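Succinoglycan biosynthesis protein (PDB 3B55) binds calcium and is probably an erythromycin esterase-like enzyme, although its actual reaction is not established. Local coordinates at residues E200-G205 against A231-A236; E178-N183 against K256-I261. The protein carries 1 engineered substitution. All coordinates share one frame; numbering follows the deposited sequence.

Contact 1 (E200-G205 against A231-A236). Engineered in segment 231-236: Thr233 (natural residue Gln).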
ATOM      1  N   GLU A 200      25.936 -16.681   8.756  1.00 43.58           N
ATOM      2  CA  GLU A 200      26.877 -15.786   8.097  1.00 44.07           C
ATOM      3  C   GLU A 200      27.034 -15.828   6.581  1.00 43.11           C
ATOM      4  O   GLU A 200      26.958 -14.782   5.941  1.00 43.98           O
ATOM      5  CB  GLU A 200      28.238 -15.926   8.793  1.00 45.46           C
ATOM      6  CG  GLU A 200      29.461 -16.114   7.892  1.00 55.29           C
ATOM      7  CD  GLU A 200      29.748 -14.909   7.024  1.00 65.18           C
ATOM      8  OE1 GLU A 200      29.472 -13.774   7.463  1.00 70.78           O
ATOM      9  OE2 GLU A 200      30.267 -15.099   5.907  1.00 69.45           O
ATOM     10  N   GLU A 201      27.286 -16.984   5.976  1.00 39.33           N
ATOM     11  CA  GLU A 201      27.412 -16.953   4.522  1.00 38.84           C
ATOM     12  C   GLU A 201      26.249 -17.530   3.741  1.00 34.40           C
ATOM     13  O   GLU A 201      26.340 -17.707   2.532  1.00 33.13           O
ATOM     14  CB  GLU A 201      28.718 -17.573   4.043  1.00 40.47           C
ATOM     15  CG  GLU A 201      28.817 -19.056   4.110  1.00 47.83           C
ATOM     16  CD  GLU A 201      30.264 -19.498   4.039  1.00 59.77           C
ATOM     17  OE1 GLU A 201      31.149 -18.634   4.233  1.00 56.58           O
ATOM     18  OE2 GLU A 201      30.526 -20.699   3.801  1.00 69.64           O
ATOM     19  N   LYS A 202      25.164 -17.839   4.436  1.00 31.18           N
ATOM     20  CA  LYS A 202      23.967 -18.295   3.766  1.00 28.91           C
ATOM     21  C   LYS A 202      23.447 -16.940   3.295  1.00 25.11           C
ATOM     22  O   LYS A 202      23.012 -16.769   2.152  1.00 24.87           O
ATOM     23  CB  LYS A 202      23.000 -18.911   4.768  1.00 28.74           C
ATOM     24  CG  LYS A 202      22.959 -20.437   4.743  1.00 32.95           C
ATOM     25  CD  LYS A 202      22.187 -20.981   5.945  1.00 34.89           C
ATOM     26  CE  LYS A 202      22.458 -22.469   6.159  1.00 44.30           C
ATOM     27  NZ  LYS A 202      21.945 -23.315   5.045  1.00 45.56           N
ATOM     28  N   ILE A 203      23.565 -15.963   4.192  1.00 23.97           N
ATOM     29  CA  ILE A 203      23.138 -14.594   3.926  1.00 27.26           C
ATOM     30  C   ILE A 203      24.129 -13.931   2.968  1.00 27.05           C
ATOM     31  O   ILE A 203      23.757 -13.070   2.165  1.00 29.50           O
ATOM     32  CB  ILE A 203      23.061 -13.749   5.243  1.00 22.95           C
ATOM     33  CG1 ILE A 203      24.426 -13.169   5.596  1.00 24.96           C
ATOM     34  CG2 ILE A 203      22.564 -14.608   6.386  1.00 28.59           C
ATOM     35  CD1 ILE A 203      24.605 -11.730   5.170  1.00 32.37           C
ATOM     36  N   LYS A 204      25.393 -14.335   3.056  1.00 28.35           N
ATOM     37  CA  LYS A 204      26.426 -13.766   2.205  1.00 28.26           C
ATOM     38  C   LYS A 204      26.177 -14.149   0.749  1.00 25.50           C
ATOM     39  O   LYS A 204      26.497 -13.394  -0.168  1.00 26.26           O
ATOM     40  CB  LYS A 204      27.802 -14.248   2.673  1.00 33.62           C
ATOM     41  CG  LYS A 204      28.973 -13.383   2.238  1.00 43.55           C
ATOM     42  CD  LYS A 204      30.199 -13.731   3.071  1.00 56.42           C
ATOM     43  CE  LYS A 204      31.451 -13.135   2.485  1.00 59.95           C
ATOM     44  NZ  LYS A 204      31.658 -13.695   1.128  1.00 66.33           N
ATOM     45  N   GLY A 205      25.605 -15.330   0.545  1.00 22.88           N
ATOM     46  CA  GLY A 205      25.313 -15.789  -0.798  1.00 20.12           C
ATOM     47  C   GLY A 205      23.979 -15.237  -1.272  1.00 18.33           C
ATOM     48  O   GLY A 205      23.765 -15.041  -2.462  1.00 18.12           O
ATOM     49  N   ALA A 231      16.967 -19.452   2.848  1.00 17.82           N
ATOM     50  CA  ALA A 231      16.110 -18.525   3.586  1.00 19.56           C
ATOM     51  C   ALA A 231      15.299 -19.272   4.645  1.00 20.74           C
ATOM     52  O   ALA A 231      15.204 -18.827   5.795  1.00 20.05           O
ATOM     53  CB  ALA A 231      15.168 -17.790   2.621  1.00 11.30           C
ATOM     54  N   LYS A 232      14.713 -20.404   4.254  1.00 22.82           N
ATOM     55  CA  LYS A 232      13.925 -21.207   5.186  1.00 23.97           C
ATOM     56  C   LYS A 232      14.797 -21.585   6.369  1.00 23.43           C
ATOM     57  O   LYS A 232      14.363 -21.533   7.518  1.00 24.21           O
ATOM     58  CB  LYS A 232      13.419 -22.484   4.516  1.00 26.76           C
ATOM     59  CG  LYS A 232      12.183 -22.292   3.657  1.00 28.94           C
ATOM     60  CD  LYS A 232      11.700 -23.611   3.072  1.00 29.66           C
ATOM     61  CE  LYS A 232      10.403 -23.429   2.279  1.00 42.80           C
ATOM     62  NZ  LYS A 232       9.954 -24.693   1.623  1.00 33.39           N
ATOM     63  N   THR A 233      16.031 -21.965   6.068  1.00 22.89           N
ATOM     64  CA  THR A 233      16.988 -22.356   7.088  1.00 25.22           C
ATOM     65  C   THR A 233      17.333 -21.208   8.036  1.00 19.25           C
ATOM     66  O   THR A 233      17.454 -21.419   9.239  1.00 19.86           O
ATOM     67  CB  THR A 233      18.280 -22.900   6.437  1.00 26.28           C
ATOM     68  OG1 THR A 233      18.043 -24.229   5.951  1.00 31.23           O
ATOM     69  CG2 THR A 233      19.422 -22.915   7.435  1.00 37.91           C
ATOM     70  N   ILE A 234      17.500 -20.002   7.504  1.00 17.32           N
ATOM     71  CA  ILE A 234      17.821 -18.858   8.349  1.00 16.15           C
ATOM     72  C   ILE A 234      16.693 -18.620   9.345  1.00 16.85           C
ATOM     73  O   ILE A 234      16.937 -18.450  10.539  1.00 19.45           O
ATOM     74  CB  ILE A 234      18.046 -17.583   7.519  1.00 18.29           C
ATOM     75  CG1 ILE A 234      19.335 -17.724   6.706  1.00 15.75           C
ATOM     76  CG2 ILE A 234      18.102 -16.369   8.432  1.00 14.34           C
ATOM     77  CD1 ILE A 234      19.694 -16.500   5.892  1.00 20.02           C
ATOM     78  N   SER A 235      15.460 -18.616   8.851  1.00 15.87           N
ATOM     79  CA  SER A 235      14.291 -18.424   9.703  1.00 17.96           C
ATOM     80  C   SER A 235      14.176 -19.564  10.702  1.00 18.12           C
ATOM     81  O   SER A 235      13.865 -19.350  11.874  1.00 19.87           O
ATOM     82  CB  SER A 235      13.016 -18.363   8.860  1.00 17.47           C
ATOM     83  OG  SER A 235      12.967 -17.153   8.135  1.00 17.47           O
ATOM     84  N   ALA A 236      14.415 -20.782  10.230  1.00 17.62           N
ATOM     85  CA  ALA A 236      14.349 -21.945  11.103  1.00 18.77           C
ATOM     86  C   ALA A 236      15.394 -21.808  12.210  1.00 19.81           C
ATOM     87  O   ALA A 236      15.138 -22.163  13.357  1.00 21.05           O
ATOM     88  CB  ALA A 236      14.592 -23.225  10.303  1.00 15.77           C
TER

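Contact 2 (E178-N183 against K256-I261)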
ATOM      1  N   GLU A 178      20.770  -5.121   1.434  1.00 21.10           N
ATOM      2  CA  GLU A 178      21.667  -5.502   2.509  1.00 21.81           C
ATOM      3  C   GLU A 178      21.276  -5.047   3.922  1.00 21.56           C
ATOM      4  O   GLU A 178      21.614  -5.722   4.899  1.00 20.02           O
ATOM      5  CB  GLU A 178      23.079  -5.021   2.155  1.00 24.28           C
ATOM      6  CG  GLU A 178      24.200  -5.746   2.866  1.00 33.76           C
ATOM      7  CD  GLU A 178      25.547  -5.507   2.202  1.00 43.99           C
ATOM      8  OE1 GLU A 178      26.577  -5.970   2.744  1.00 42.60           O
ATOM      9  OE2 GLU A 178      25.572  -4.858   1.130  1.00 38.91           O
ATOM     10  N   ASN A 179      20.564  -3.931   4.057  1.00 18.06           N
ATOM     11  CA  ASN A 179      20.185  -3.479   5.395  1.00 19.27           C
ATOM     12  C   ASN A 179      19.336  -4.505   6.136  1.00 18.87           C
ATOM     13  O   ASN A 179      19.422  -4.621   7.356  1.00 21.57           O
ATOM     14  CB  ASN A 179      19.460  -2.123   5.346  1.00 22.19           C
ATOM     15  CG  ASN A 179      18.344  -2.078   4.310  1.00 24.82           C
ATOM     16  OD1 ASN A 179      18.122  -3.036   3.562  1.00 29.31           O
ATOM     17  ND2 ASN A 179      17.629  -0.959   4.270  1.00 24.58           N
ATOM     18  N   VAL A 180      18.524  -5.256   5.404  1.00 17.63           N
ATOM     19  CA  VAL A 180      17.689  -6.275   6.031  1.00 15.43           C
ATOM     20  C   VAL A 180      18.586  -7.373   6.599  1.00 14.73           C
ATOM     21  O   VAL A 180      18.382  -7.837   7.717  1.00 16.59           O
ATOM     22  CB  VAL A 180      16.708  -6.898   5.012  1.00 15.18           C
ATOM     23  CG1 VAL A 180      16.097  -8.176   5.579  1.00  8.18           C
ATOM     24  CG2 VAL A 180      15.616  -5.895   4.676  1.00 15.67           C
ATOM     25  N   TYR A 181      19.577  -7.781   5.811  1.00 15.48           N
ATOM     26  CA  TYR A 181      20.521  -8.816   6.214  1.00 18.71           C
ATOM     27  C   TYR A 181      21.361  -8.366   7.408  1.00 20.26           C
ATOM     28  O   TYR A 181      21.621  -9.161   8.314  1.00 22.29           O
ATOM     29  CB  TYR A 181      21.435  -9.182   5.043  1.00 15.34           C
ATOM     30  CG  TYR A 181      20.712  -9.896   3.926  1.00 14.32           C
ATOM     31  CD1 TYR A 181      20.346 -11.238   4.051  1.00 16.66           C
ATOM     32  CD2 TYR A 181      20.373  -9.228   2.749  1.00 12.88           C
ATOM     33  CE1 TYR A 181      19.662 -11.899   3.031  1.00 12.93           C
ATOM     34  CE2 TYR A 181      19.690  -9.878   1.725  1.00 10.74           C
ATOM     35  CZ  TYR A 181      19.338 -11.212   1.873  1.00 12.11           C
ATOM     36  OH  TYR A 181      18.668 -11.862   0.862  1.00 12.73           O
ATOM     37  N   ASN A 182      21.783  -7.100   7.410  1.00 21.42           N
ATOM     38  CA  ASN A 182      22.582  -6.582   8.514  1.00 21.51           C
ATOM     39  C   ASN A 182      21.797  -6.519   9.816  1.00 21.02           C
ATOM     40  O   ASN A 182      22.390  -6.561  10.892  1.00 25.48           O
ATOM     41  CB  ASN A 182      23.148  -5.196   8.191  1.00 22.64           C
ATOM     42  CG  ASN A 182      24.197  -5.236   7.097  1.00 25.11           C
ATOM     43  OD1 ASN A 182      24.985  -6.175   7.009  1.00 31.06           O
ATOM     44  ND2 ASN A 182      24.223  -4.200   6.267  1.00 34.48           N
ATOM     45  N   ASN A 183      20.474  -6.405   9.737  1.00 20.52           N
ATOM     46  CA  ASN A 183      19.665  -6.380  10.959  1.00 21.17           C
ATOM     47  C   ASN A 183      19.731  -7.745  11.630  1.00 22.94           C
ATOM     48  O   ASN A 183      19.848  -7.849  12.852  1.00 26.79           O
ATOM     49  CB  ASN A 183      18.201  -6.041  10.658  1.00 17.21           C
ATOM     50  CG  ASN A 183      17.983  -4.565  10.397  1.00 23.36           C
ATOM     51  OD1 ASN A 183      18.723  -3.718  10.903  1.00 16.45           O
ATOM     52  ND2 ASN A 183      16.948  -4.244   9.624  1.00 21.02           N
ATOM     53  N   LYS A 256      12.725 -11.727  13.245  1.00 15.82           N
ATOM     54  CA  LYS A 256      12.003 -12.834  12.637  1.00 15.65           C
ATOM     55  C   LYS A 256      11.289 -12.403  11.350  1.00 15.83           C
ATOM     56  O   LYS A 256      11.292 -13.126  10.352  1.00 13.90           O
ATOM     57  CB  LYS A 256      10.993 -13.383  13.646  1.00 16.04           C
ATOM     58  CG  LYS A 256      10.304 -14.647  13.219  1.00 24.36           C
ATOM     59  CD  LYS A 256       9.567 -15.276  14.385  1.00 39.66           C
ATOM     60  CE  LYS A 256       8.867 -16.540  13.939  1.00 41.65           C
ATOM     61  NZ  LYS A 256       9.827 -17.403  13.200  1.00 45.64           N
ATOM     62  N   GLN A 257      10.694 -11.212  11.374  1.00 17.61           N
ATOM     63  CA  GLN A 257       9.977 -10.693  10.218  1.00 18.01           C
ATOM     64  C   GLN A 257      10.946 -10.347   9.094  1.00 16.91           C
ATOM     65  O   GLN A 257      10.652 -10.591   7.918  1.00 17.46           O
ATOM     66  CB  GLN A 257       9.163  -9.459  10.603  1.00 16.68           C
ATOM     67  CG  GLN A 257       8.355  -8.896   9.450  1.00 24.33           C
ATOM     68  CD  GLN A 257       7.376  -9.900   8.860  1.00 21.15           C
ATOM     69  OE1 GLN A 257       6.744  -9.631   7.839  1.00 35.67           O
ATOM     70  NE2 GLN A 257       7.245 -11.058   9.499  1.00 22.05           N
ATOM     71  N   ASN A 258      12.093  -9.777   9.457  1.00 17.16           N
ATOM     72  CA  ASN A 258      13.118  -9.431   8.479  1.00 18.49           C
ATOM     73  C   ASN A 258      13.529 -10.701   7.736  1.00 15.97           C
ATOM     74  O   ASN A 258      13.761 -10.671   6.527  1.00 20.08           O
ATOM     75  CB  ASN A 258      14.339  -8.828   9.179  1.00 16.76           C
ATOM     76  CG  ASN A 258      14.126  -7.377   9.581  1.00 24.36           C
ATOM     77  OD1 ASN A 258      14.443  -6.460   8.823  1.00 21.67           O
ATOM     78  ND2 ASN A 258      13.573  -7.163  10.769  1.00 18.95           N
ATOM     79  N   ALA A 259      13.620 -11.816   8.459  1.00 16.21           N
ATOM     80  CA  ALA A 259      13.992 -13.091   7.842  1.00 14.23           C
ATOM     81  C   ALA A 259      12.829 -13.555   6.970  1.00 11.29           C
ATOM     82  O   ALA A 259      13.020 -14.128   5.894  1.00 10.29           O
ATOM     83  CB  ALA A 259      14.289 -14.137   8.914  1.00 12.29           C
ATOM     84  N   ARG A 260      11.617 -13.302   7.448  1.00 12.13           N
ATOM     85  CA  ARG A 260      10.414 -13.674   6.720  1.00 12.49           C
ATOM     86  C   ARG A 260      10.391 -12.992   5.348  1.00 11.95           C
ATOM     87  O   ARG A 260       9.882 -13.542   4.377  1.00 11.52           O
ATOM     88  CB  ARG A 260       9.179 -13.255   7.509  1.00 17.12           C
ATOM     89  CG  ARG A 260       7.906 -13.836   6.961  1.00 26.17           C
ATOM     90  CD  ARG A 260       7.791 -15.302   7.330  1.00 31.78           C
ATOM     91  NE  ARG A 260       6.718 -15.962   6.593  1.00 41.46           N
ATOM     92  CZ  ARG A 260       6.838 -16.421   5.351  1.00 37.37           C
ATOM     93  NH1 ARG A 260       7.989 -16.297   4.706  1.00 39.63           N
ATOM     94  NH2 ARG A 260       5.807 -16.998   4.754  1.00 38.70           N
ATOM     95  N   ILE A 261      10.936 -11.783   5.275  1.00 11.32           N
ATOM     96  CA  ILE A 261      10.967 -11.045   4.018  1.00 10.34           C
ATOM     97  C   ILE A 261      11.819 -11.772   2.973  1.00  9.79           C
ATOM     98  O   ILE A 261      11.466 -11.803   1.796  1.00 10.32           O
ATOM     99  CB  ILE A 261      11.519  -9.618   4.227  1.00  7.41           C
ATOM    100  CG1 ILE A 261      10.557  -8.815   5.111  1.00  8.36           C
ATOM    101  CG2 ILE A 261      11.721  -8.933   2.885  1.00 14.03           C
ATOM    102  CD1 ILE A 261       9.191  -8.558   4.486  1.00  3.85           C
TER

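Contact 1 (E200-G205 against A231-A236)
Lys202 and Ile234 mark the nearest backbone approach of two helical segments, with their CA atoms 7.7 Å apart. The segment axes come to 10.1 Å of each other and their N-to-C directions differ by 144°, which makes this an inclined antiparallel helix pair in the all-helical portion of an erythromycin esterase-like fold. At that spacing the side chains have to bridge the gap, and together the segments bury a modest 175 Å². Helix 197-206 contributes Lys202 and Ile203; helix 221-240 contributes Thr233 and Ile234. On the inner side, Ile234 extends CD1 to Ile203 CG2 at 3.5 Å, the two isoleucines crossing at nearly a right angle. At chi1 85° CG1 of Ile203 sits between the backbone N and the carbonyl carbon, which leaves CG2 anti to the carbonyl carbon, and it is this methyl that meets Ile234. Ile203 also touches Ile185 of helix 178-192. Ile234 is further packed by Val199 and Leu206. On the outer side lies Thr233, an engineered residue that replaces glutamine. Its OG1 bonds to Leu229 O one turn back, and NZ of Lys202 forms a long, weak ion pair with Asp230. With chi1 at -76°, OG1 lies beside the backbone N and CG2 anti to it, and the methyl is what meets the lysine chain: CG2 lies 3.3 Å from Lys202 CE, tighter than usual for carbon atoms.

Contact 2 (E178-N183 against K256-I261)
Asn258 OD1 receives two weak hydrogen bonds, one from Asn183 across the contact and one from Trp116 NE1 of helix 116-128. The bond from Asn183 ND2 to Asn258 OD1 is long at 3.4 Å but fairly straight, with an angle of 161° at the hydrogen. The two amide planes stand 78° apart, so the groups meet nearly perpendicular to each other and do not stack. The other end of the Asn258 amide is held within its own helix: ND2 bonds to Trp254 O, one turn earlier. Three bonds, two of them weak, probably restrain the rotation of this buried amide.

Val180, one turn before Asn183 on the same helix face, supplies the van der Waals part of the contact, a methyl set against a backbone carbonyl. Its CG1, placed anti to the backbone N (chi1 166°), lies 3.5 Å from Asn258 O. The same methyl is 4.0 Å from Asn258 OD1 and 4.1 Å from Asn258 CB, so it lies against the base of the side chain whose OD1 also takes the weak bond from Asn183. The backbones are correspondingly close: Val180 CA and Asn258 CA are 6.1 Å apart. Both Val180 and Asn183 also touch Leu120, while Val180 meets Asp117 as well, so helix 116-128 packs against the same junction.

The segments bury 160 Å² between them, and the CA traces of 178-183 and 256-261 run in broadly opposite directions, Val180 facing Asn258. This is antiparallel helix-helix packing with a buried asparagine, Asn258, weakly bonded to the partly exposed Asn183, within the helical part of the erythromycin esterase-like fold.

After edge strand 167-172 of the main sheet, the chain enters a run of helices. Helix 178-192 supplies the first half of contact 2, and helix 197-206 follows directly with the first half of contact 1. Helix 221-240 then returns to close contact 1 over 25 intervening residues. Only afterwards does helix 250-268 close contact 2, over 72 residues, so the shorter closure lies wholly within the longer one and the two do not cross. Their centres are about 10 Å apart, and they touch directly: Ser235 OG lies 3.4 Å from Ala259 CB, and Ile203 CB 3.9 Å from Tyr181 CD1. The two contacts and the packing between them thus tie these four helices into one packed cluster.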